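Putative NAD dependent dehydrogenase (Micromonospora echinospora, PDB 6NOR) binds NAD and probably acts as an NAD-dependent oxidoreductase in the biosynthesis of the antibiotic gentamicin. Local coordinates at residues Glu23-Ala28 against Ala323-Arg328; Ala217-Thr222 against Gly354-Met359; Gly281-Thr286 against Gln298-Pro303. All blocks are in the same frame, centred on the assembly; numbering follows the deposited sequence.

Contact 1. Residues Glu23-Ala28 against Ala323-Arg328; sequences ERLGVA and AVLDGR
The carboxylates of Glu23 and Asp326 meet with their planes only 12° apart, and the nearest oxygens, Glu23 OE1 and Asp326 OD1, are 3.0 Å from each other. Both are acceptors and no hydrogen bond joins them; since Glu23 is poorly ordered and also touches a crystal neighbour, the exact approach is doubtful. With CG beside the backbone N (chi1 -78°), the Glu23 chain runs out along Leu325, the two side chains sliding past each other in opposite directions. Glu23 CB lies 3.8 Å from Leu325 CD1. The other Leu325 methyl turns inward to Leu25, CD2 standing 4.0 Å from Leu25 CD1. That same Leu25 methyl reaches Val324 CG1 at 3.7 Å, where the two side chains cross at about a right angle. Leu25 begins the first strand of the Rossmann-fold sheet, and Val324 and Leu325 lie near the C-terminal end of helix 313-326; Leu25 and Leu325 also touch Arg87 of strand 86-91. The contact thus joins an apolar inner side to an acidic outer one, where the facing carboxylates, if the modelled Glu23 is right, would be expected to repel, a cost that Arg48, in its long, weak ion pair with Asp326, could only partly offset.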
# COMPACT_ATOMS: atom_id res chain seq x y z
N GLU A 23 -10.51 -12.20 41.60
CA GLU A 23 -11.75 -12.94 41.74
C GLU A 23 -11.48 -14.29 41.12
O GLU A 23 -10.49 -14.45 40.42
CB GLU A 23 -12.90 -12.19 41.07
CG GLU A 23 -13.40 -11.05 41.95
CD GLU A 23 -14.50 -10.23 41.31
OE1 GLU A 23 -14.22 -9.60 40.27
OE2 GLU A 23 -15.63 -10.19 41.84
N ARG A 24 -12.30 -15.29 41.41
CA ARG A 24 -12.09 -16.57 40.75
C ARG A 24 -13.37 -17.05 40.11
O ARG A 24 -14.41 -17.16 40.75
CB ARG A 24 -11.55 -17.60 41.72
CG ARG A 24 -10.07 -17.43 42.01
CD ARG A 24 -9.22 -17.41 40.74
NE ARG A 24 -8.75 -18.75 40.41
CZ ARG A 24 -7.85 -19.02 39.46
NH1 ARG A 24 -7.32 -18.04 38.75
NH2 ARG A 24 -7.50 -20.27 39.23
N LEU A 25 -13.30 -17.30 38.81
CA LEU A 25 -14.47 -17.72 38.08
C LEU A 25 -14.20 -19.04 37.44
O LEU A 25 -13.32 -19.16 36.60
CB LEU A 25 -14.85 -16.68 37.04
CG LEU A 25 -16.12 -16.97 36.22
CD1 LEU A 25 -17.38 -16.71 37.05
CD2 LEU A 25 -16.11 -16.14 34.96
N GLY A 26 -14.95 -20.05 37.85
CA GLY A 26 -14.80 -21.38 37.31
C GLY A 26 -15.47 -21.44 35.95
O GLY A 26 -16.61 -20.99 35.80
N VAL A 27 -14.76 -22.00 34.98
CA VAL A 27 -15.20 -22.00 33.60
C VAL A 27 -15.24 -23.41 33.01
O VAL A 27 -14.36 -24.22 33.29
CB VAL A 27 -14.28 -21.13 32.75
CG1 VAL A 27 -14.75 -21.07 31.30
CG2 VAL A 27 -14.20 -19.73 33.34
N ALA A 28 -16.27 -23.71 32.23
CA ALA A 28 -16.25 -24.89 31.38
C ALA A 28 -16.22 -24.49 29.91
O ALA A 28 -16.85 -23.53 29.50
CB ALA A 28 -17.45 -25.78 31.64
N ALA A 323 -18.56 -8.70 32.79
CA ALA A 323 -20.01 -8.68 32.93
C ALA A 323 -20.49 -9.67 33.98
O ALA A 323 -21.34 -9.36 34.79
CB ALA A 323 -20.70 -8.96 31.59
N VAL A 324 -19.93 -10.87 33.97
CA VAL A 324 -20.29 -11.89 34.94
C VAL A 324 -19.84 -11.55 36.36
O VAL A 324 -20.63 -11.61 37.30
CB VAL A 324 -19.71 -13.25 34.54
CG1 VAL A 324 -19.82 -14.23 35.70
CG2 VAL A 324 -20.42 -13.78 33.32
N LEU A 325 -18.57 -11.17 36.52
CA LEU A 325 -17.97 -10.95 37.83
C LEU A 325 -18.31 -9.60 38.46
O LEU A 325 -18.44 -9.51 39.69
CB LEU A 325 -16.45 -11.07 37.73
CG LEU A 325 -15.92 -12.50 37.65
CD1 LEU A 325 -14.42 -12.51 37.61
CD2 LEU A 325 -16.43 -13.27 38.83
N ASP A 326 -18.43 -8.57 37.64
CA ASP A 326 -18.58 -7.20 38.15
C ASP A 326 -19.85 -6.54 37.66
O ASP A 326 -20.04 -5.34 37.87
CB ASP A 326 -17.38 -6.33 37.74
CG ASP A 326 -16.04 -6.92 38.17
OD1 ASP A 326 -15.95 -7.40 39.32
OD2 ASP A 326 -15.08 -6.88 37.37
N GLY A 327 -20.72 -7.29 37.00
CA GLY A 327 -21.96 -6.74 36.48
C GLY A 327 -21.79 -5.59 35.50
O GLY A 327 -22.73 -4.84 35.24
N ARG A 328 -20.60 -5.44 34.94
CA ARG A 328 -20.35 -4.39 33.95
C ARG A 328 -21.12 -4.64 32.63
O ARG A 328 -20.80 -5.57 31.91
CB ARG A 328 -18.85 -4.28 33.67
CG ARG A 328 -18.48 -3.15 32.75
CD ARG A 328 -17.19 -3.46 32.03
NE ARG A 328 -17.06 -2.67 30.82
CZ ARG A 328 -16.16 -2.90 29.87
NH1 ARG A 328 -15.32 -3.92 29.99
NH2 ARG A 328 -16.11 -2.12 28.79

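Contact 2. Residues Ala217-Thr222 against Gly354-Met359; sequences AVTACT and GRKVEM
Val218 and Met359 cross obliquely, the Val218 CG2 methyl touching the thioether at 3.9 Å from Met359 SD. A bend at chi2 (-86°) brings the sulfur to the valine; Met359 CG lies 3.9 Å from Ala217 N. Val218 and Val357 are a hydrogen-bonded antiparallel pair whose side chains share one face of the sheet. Val357 N gives Val218 O a nearly straight bond of 2.9 Å, and Val218 N returns one of 3.0 Å to Val357 O, from a position tilted 21° out of the carbonyl plane. Helix 334-353 packs on this face, with Ala347 against Val218 and Ala346 against Met359. Within 354-359, Val357 CG2 lies over the centre of one face of the Arg355 guanidinium, whose NH1 is salt-bridged to Asp353.

Ala217 and Glu358, a non-hydrogen-bonded pair, point to the other face. There Lys356 leaves its backbone extended, CG anti to N (chi1 -179°), and its hydrocarbon chain passes alongside the strand: CG is 3.8 Å from Thr219 OG1, and CD lies as far from Ala217 CB. A bend at chi3 follows.

These residues make 357-358 the outermost strand, within this chain, of the large mixed sheet of the C-terminal domain, and Thr219 packs on Thr219 of the second subunit. Only two backbone bonds join the segments; the rest is packing and a CA-H...O contact from Ala217 CA to Val357 O. Lys356 meets the strand through its methylenes, its amino end leading away from 217-222.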
# COMPACT_ATOMS: atom_id res chain seq x y z
N ALA A 217 -34.55 -3.21 4.54
CA ALA A 217 -34.68 -4.30 3.57
C ALA A 217 -33.34 -4.99 3.26
O ALA A 217 -32.28 -4.48 3.58
CB ALA A 217 -35.31 -3.79 2.29
N VAL A 218 -33.41 -6.15 2.63
CA VAL A 218 -32.25 -6.95 2.32
C VAL A 218 -32.41 -7.55 0.93
O VAL A 218 -33.51 -7.94 0.54
CB VAL A 218 -32.04 -8.09 3.36
CG1 VAL A 218 -30.91 -8.98 2.97
CG2 VAL A 218 -31.75 -7.51 4.73
N THR A 219 -31.32 -7.60 0.17
CA THR A 219 -31.27 -8.33 -1.09
C THR A 219 -30.01 -9.19 -1.07
O THR A 219 -28.99 -8.77 -0.55
CB THR A 219 -31.24 -7.37 -2.29
OG1 THR A 219 -32.14 -6.28 -2.07
CG2 THR A 219 -31.63 -8.10 -3.56
N ALA A 220 -30.06 -10.39 -1.61
CA ALA A 220 -28.91 -11.27 -1.53
C ALA A 220 -28.79 -12.21 -2.71
O ALA A 220 -29.77 -12.57 -3.33
CB ALA A 220 -28.94 -12.09 -0.23
N CYS A 221 -27.57 -12.62 -2.98
CA CYS A 221 -27.28 -13.58 -4.00
C CYS A 221 -26.30 -14.59 -3.41
O CYS A 221 -25.38 -14.20 -2.69
CB CYS A 221 -26.68 -12.87 -5.24
SG CYS A 221 -26.99 -13.69 -6.79
N THR A 222 -26.49 -15.89 -3.67
CA THR A 222 -25.54 -16.92 -3.24
C THR A 222 -25.21 -17.92 -4.33
O THR A 222 -26.01 -18.15 -5.23
CB THR A 222 -26.06 -17.72 -2.02
OG1 THR A 222 -27.26 -18.41 -2.39
CG2 THR A 222 -26.37 -16.82 -0.85
N GLY A 354 -35.25 -14.42 -5.39
CA GLY A 354 -34.82 -13.42 -6.35
C GLY A 354 -35.55 -12.11 -6.19
O GLY A 354 -35.89 -11.44 -7.16
N ARG A 355 -35.79 -11.73 -4.94
CA ARG A 355 -36.57 -10.55 -4.65
C ARG A 355 -36.04 -9.86 -3.40
O ARG A 355 -35.45 -10.48 -2.53
CB ARG A 355 -38.04 -10.93 -4.45
CG ARG A 355 -38.38 -11.18 -3.01
CD ARG A 355 -39.86 -11.43 -2.78
NE ARG A 355 -40.21 -11.36 -1.35
CZ ARG A 355 -40.14 -12.38 -0.51
NH1 ARG A 355 -39.73 -13.57 -0.93
NH2 ARG A 355 -40.49 -12.22 0.76
N LYS A 356 -36.26 -8.56 -3.31
CA LYS A 356 -35.95 -7.81 -2.12
C LYS A 356 -36.89 -8.26 -0.99
O LYS A 356 -38.07 -8.46 -1.23
CB LYS A 356 -36.10 -6.31 -2.39
CG LYS A 356 -35.78 -5.42 -1.21
CD LYS A 356 -36.41 -4.04 -1.38
CE LYS A 356 -35.61 -3.17 -2.33
NZ LYS A 356 -36.43 -2.04 -2.84
N VAL A 357 -36.37 -8.42 0.22
CA VAL A 357 -37.18 -8.83 1.37
C VAL A 357 -37.26 -7.67 2.37
O VAL A 357 -36.25 -7.21 2.88
CB VAL A 357 -36.59 -10.12 2.04
CG1 VAL A 357 -37.27 -10.43 3.37
CG2 VAL A 357 -36.72 -11.33 1.10
N GLU A 358 -38.47 -7.19 2.61
CA GLU A 358 -38.72 -6.13 3.58
C GLU A 358 -38.58 -6.65 5.00
O GLU A 358 -39.12 -7.69 5.33
CB GLU A 358 -40.12 -5.55 3.41
CG GLU A 358 -40.38 -4.96 2.03
CD GLU A 358 -39.63 -3.67 1.80
OE1 GLU A 358 -39.51 -2.87 2.75
OE2 GLU A 358 -39.13 -3.46 0.67
N MET A 359 -37.82 -5.95 5.83
CA MET A 359 -37.71 -6.32 7.23
C MET A 359 -38.83 -5.67 8.00
O MET A 359 -39.53 -4.80 7.50
CB MET A 359 -36.38 -5.88 7.84
CG MET A 359 -35.18 -6.23 7.00
SD MET A 359 -34.61 -7.88 7.34
CE MET A 359 -33.88 -7.65 8.95

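Contact 3. Residues Gly281-Thr286 against Gln298-Pro303; sequences GVEAYT and QGWLRP
Ala284 O takes two contacts from consecutive residues: Leu301 N donates a nearly straight bond of 2.8 Å, and Trp300 CA adds a CA-H...O contact at 3.4 Å from Ala284 O. Ala284 N completes the pair with a 3.1 Å bond to Leu301 O, and Thr286 and Gly299 exchange two longer ones. Gly299 has positive phi, a conformation that favours glycine, and its CA lies 3.6 Å from Tyr285 CE2.

Between these hydrogen-bonded pairs Tyr285 meets Trp300. Tyr285 CB sits over the centre of the indole six-membered ring, 3.7 Å from the centroid, in a CH-pi contact. With CG anti to N (chi1 175°), the phenol ring turns an edge to the face of the five-membered ring, the planes 50° apart and Tyr285 CD2 only 3.3 Å from Trp300 CD1.

Strand 282-286 and the returning segment form an antiparallel hairpin with a long connection, projecting far from the chain centre; the other edge of the strand pairs with a strand of the third subunit, consistent with a swapped element. Replacing Trp300 with an alanine is likely to leave Tyr285 without its aromatic partner, Gly257 O of the fourth subunit without its NE1 donor and Arg302 of that subunit without its cation-pi ring. Glu283 OE2 lies 3.6 Å from Trp300 CE3, and its charge is met across the subunit interface, by that same Arg302 of the fourth subunit. At the far end Pro303 CD packs 4.0 Å from Val282 CG1, the side chains crossing at about a right angle.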
# COMPACT_ATOMS: atom_id res chain seq x y z
N GLY A 281 1.10 -4.12 8.51
CA GLY A 281 2.31 -3.35 8.37
C GLY A 281 3.60 -4.15 8.36
O GLY A 281 4.67 -3.60 8.53
N VAL A 282 3.50 -5.47 8.19
CA VAL A 282 4.69 -6.30 8.07
C VAL A 282 4.72 -6.96 6.70
O VAL A 282 3.72 -7.51 6.25
CB VAL A 282 4.73 -7.39 9.16
CG1 VAL A 282 5.96 -8.27 9.02
CG2 VAL A 282 4.70 -6.76 10.51
N GLU A 283 5.85 -6.91 6.02
CA GLU A 283 5.99 -7.58 4.73
C GLU A 283 7.23 -8.47 4.69
O GLU A 283 8.25 -8.18 5.30
CB GLU A 283 6.05 -6.56 3.61
CG GLU A 283 5.39 -7.02 2.35
CD GLU A 283 5.40 -5.97 1.27
OE1 GLU A 283 5.82 -4.83 1.55
OE2 GLU A 283 4.98 -6.29 0.13
N ALA A 284 7.13 -9.58 3.98
CA ALA A 284 8.26 -10.47 3.89
C ALA A 284 8.33 -11.15 2.53
O ALA A 284 7.33 -11.30 1.85
CB ALA A 284 8.22 -11.49 4.97
N TYR A 285 9.53 -11.53 2.13
CA TYR A 285 9.70 -12.35 0.96
C TYR A 285 10.71 -13.41 1.27
O TYR A 285 11.68 -13.14 1.95
CB TYR A 285 10.14 -11.51 -0.27
CG TYR A 285 10.42 -12.40 -1.45
CD1 TYR A 285 11.69 -12.97 -1.65
CD2 TYR A 285 9.41 -12.75 -2.34
CE1 TYR A 285 11.94 -13.82 -2.70
CE2 TYR A 285 9.65 -13.59 -3.40
CZ TYR A 285 10.92 -14.13 -3.58
OH TYR A 285 11.18 -14.99 -4.62
N THR A 286 10.50 -14.61 0.76
CA THR A 286 11.58 -15.59 0.75
C THR A 286 11.58 -16.47 -0.50
O THR A 286 10.54 -16.75 -1.08
CB THR A 286 11.53 -16.50 1.99
OG1 THR A 286 12.68 -17.35 1.99
CG2 THR A 286 10.27 -17.34 2.01
N GLN A 298 5.53 -18.93 1.26
CA GLN A 298 6.63 -18.76 0.31
C GLN A 298 6.33 -17.58 -0.58
O GLN A 298 5.17 -17.25 -0.79
CB GLN A 298 6.83 -19.99 -0.56
CG GLN A 298 6.73 -21.30 0.15
CD GLN A 298 6.85 -22.45 -0.82
OE1 GLN A 298 7.84 -22.56 -1.55
NE2 GLN A 298 5.81 -23.27 -0.88
N GLY A 299 7.37 -16.95 -1.11
CA GLY A 299 7.19 -15.78 -1.94
C GLY A 299 6.91 -14.53 -1.11
O GLY A 299 7.44 -14.40 -0.03
N TRP A 300 6.10 -13.63 -1.64
CA TRP A 300 5.72 -12.42 -0.93
C TRP A 300 4.60 -12.70 0.06
O TRP A 300 3.55 -13.22 -0.31
CB TRP A 300 5.31 -11.31 -1.91
CG TRP A 300 6.51 -10.64 -2.51
CD1 TRP A 300 7.07 -10.91 -3.72
CD2 TRP A 300 7.31 -9.63 -1.91
NE1 TRP A 300 8.17 -10.11 -3.93
CE2 TRP A 300 8.35 -9.32 -2.82
CE3 TRP A 300 7.26 -8.95 -0.69
CZ2 TRP A 300 9.32 -8.36 -2.55
CZ3 TRP A 300 8.23 -8.00 -0.43
CH2 TRP A 300 9.25 -7.71 -1.36
N LEU A 301 4.83 -12.37 1.33
CA LEU A 301 3.85 -12.57 2.39
C LEU A 301 3.52 -11.27 3.08
O LEU A 301 4.31 -10.32 3.03
CB LEU A 301 4.36 -13.55 3.43
CG LEU A 301 5.18 -14.69 2.85
CD1 LEU A 301 5.95 -15.37 3.95
CD2 LEU A 301 4.22 -15.64 2.17
N ARG A 302 2.35 -11.22 3.71
CA ARG A 302 2.05 -10.18 4.67
C ARG A 302 1.71 -10.81 6.02
O ARG A 302 0.55 -10.92 6.37
CB ARG A 302 0.90 -9.30 4.19
CG ARG A 302 1.22 -8.40 3.01
CD ARG A 302 0.01 -7.57 2.63
NE ARG A 302 -0.33 -7.68 1.21
CZ ARG A 302 -0.90 -8.74 0.65
NH1 ARG A 302 -1.17 -8.74 -0.65
NH2 ARG A 302 -1.19 -9.82 1.37
N PRO A 303 2.74 -11.23 6.78
CA PRO A 303 2.55 -12.01 8.02
C PRO A 303 1.75 -11.29 9.08
O PRO A 303 1.85 -10.08 9.21
CB PRO A 303 3.98 -12.22 8.52
CG PRO A 303 4.85 -11.96 7.31
CD PRO A 303 4.15 -10.89 6.56
O HOH W 1 1.64 -7.76 7.61

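From the N terminus, the first Rossmann strand opens contact 1, which closes nearly three hundred residues later at the end of helix 313-326, bringing this late helix back to the nucleotide-binding domain. Contact 2 opens inside that loop, at strand 215-223 of the C-terminal sheet, and closes beyond it at 354-359, so contacts 1 and 2 cross along the chain. Contact 3 is a short hairpin closure nested inside both loops, on the projecting element that reaches other subunits. Contacts 1 and 2 lie on opposite sides of the chain's centre, their centres about 41 Å apart; the centre of contact 3 is about 40 Å from both, and none touches another.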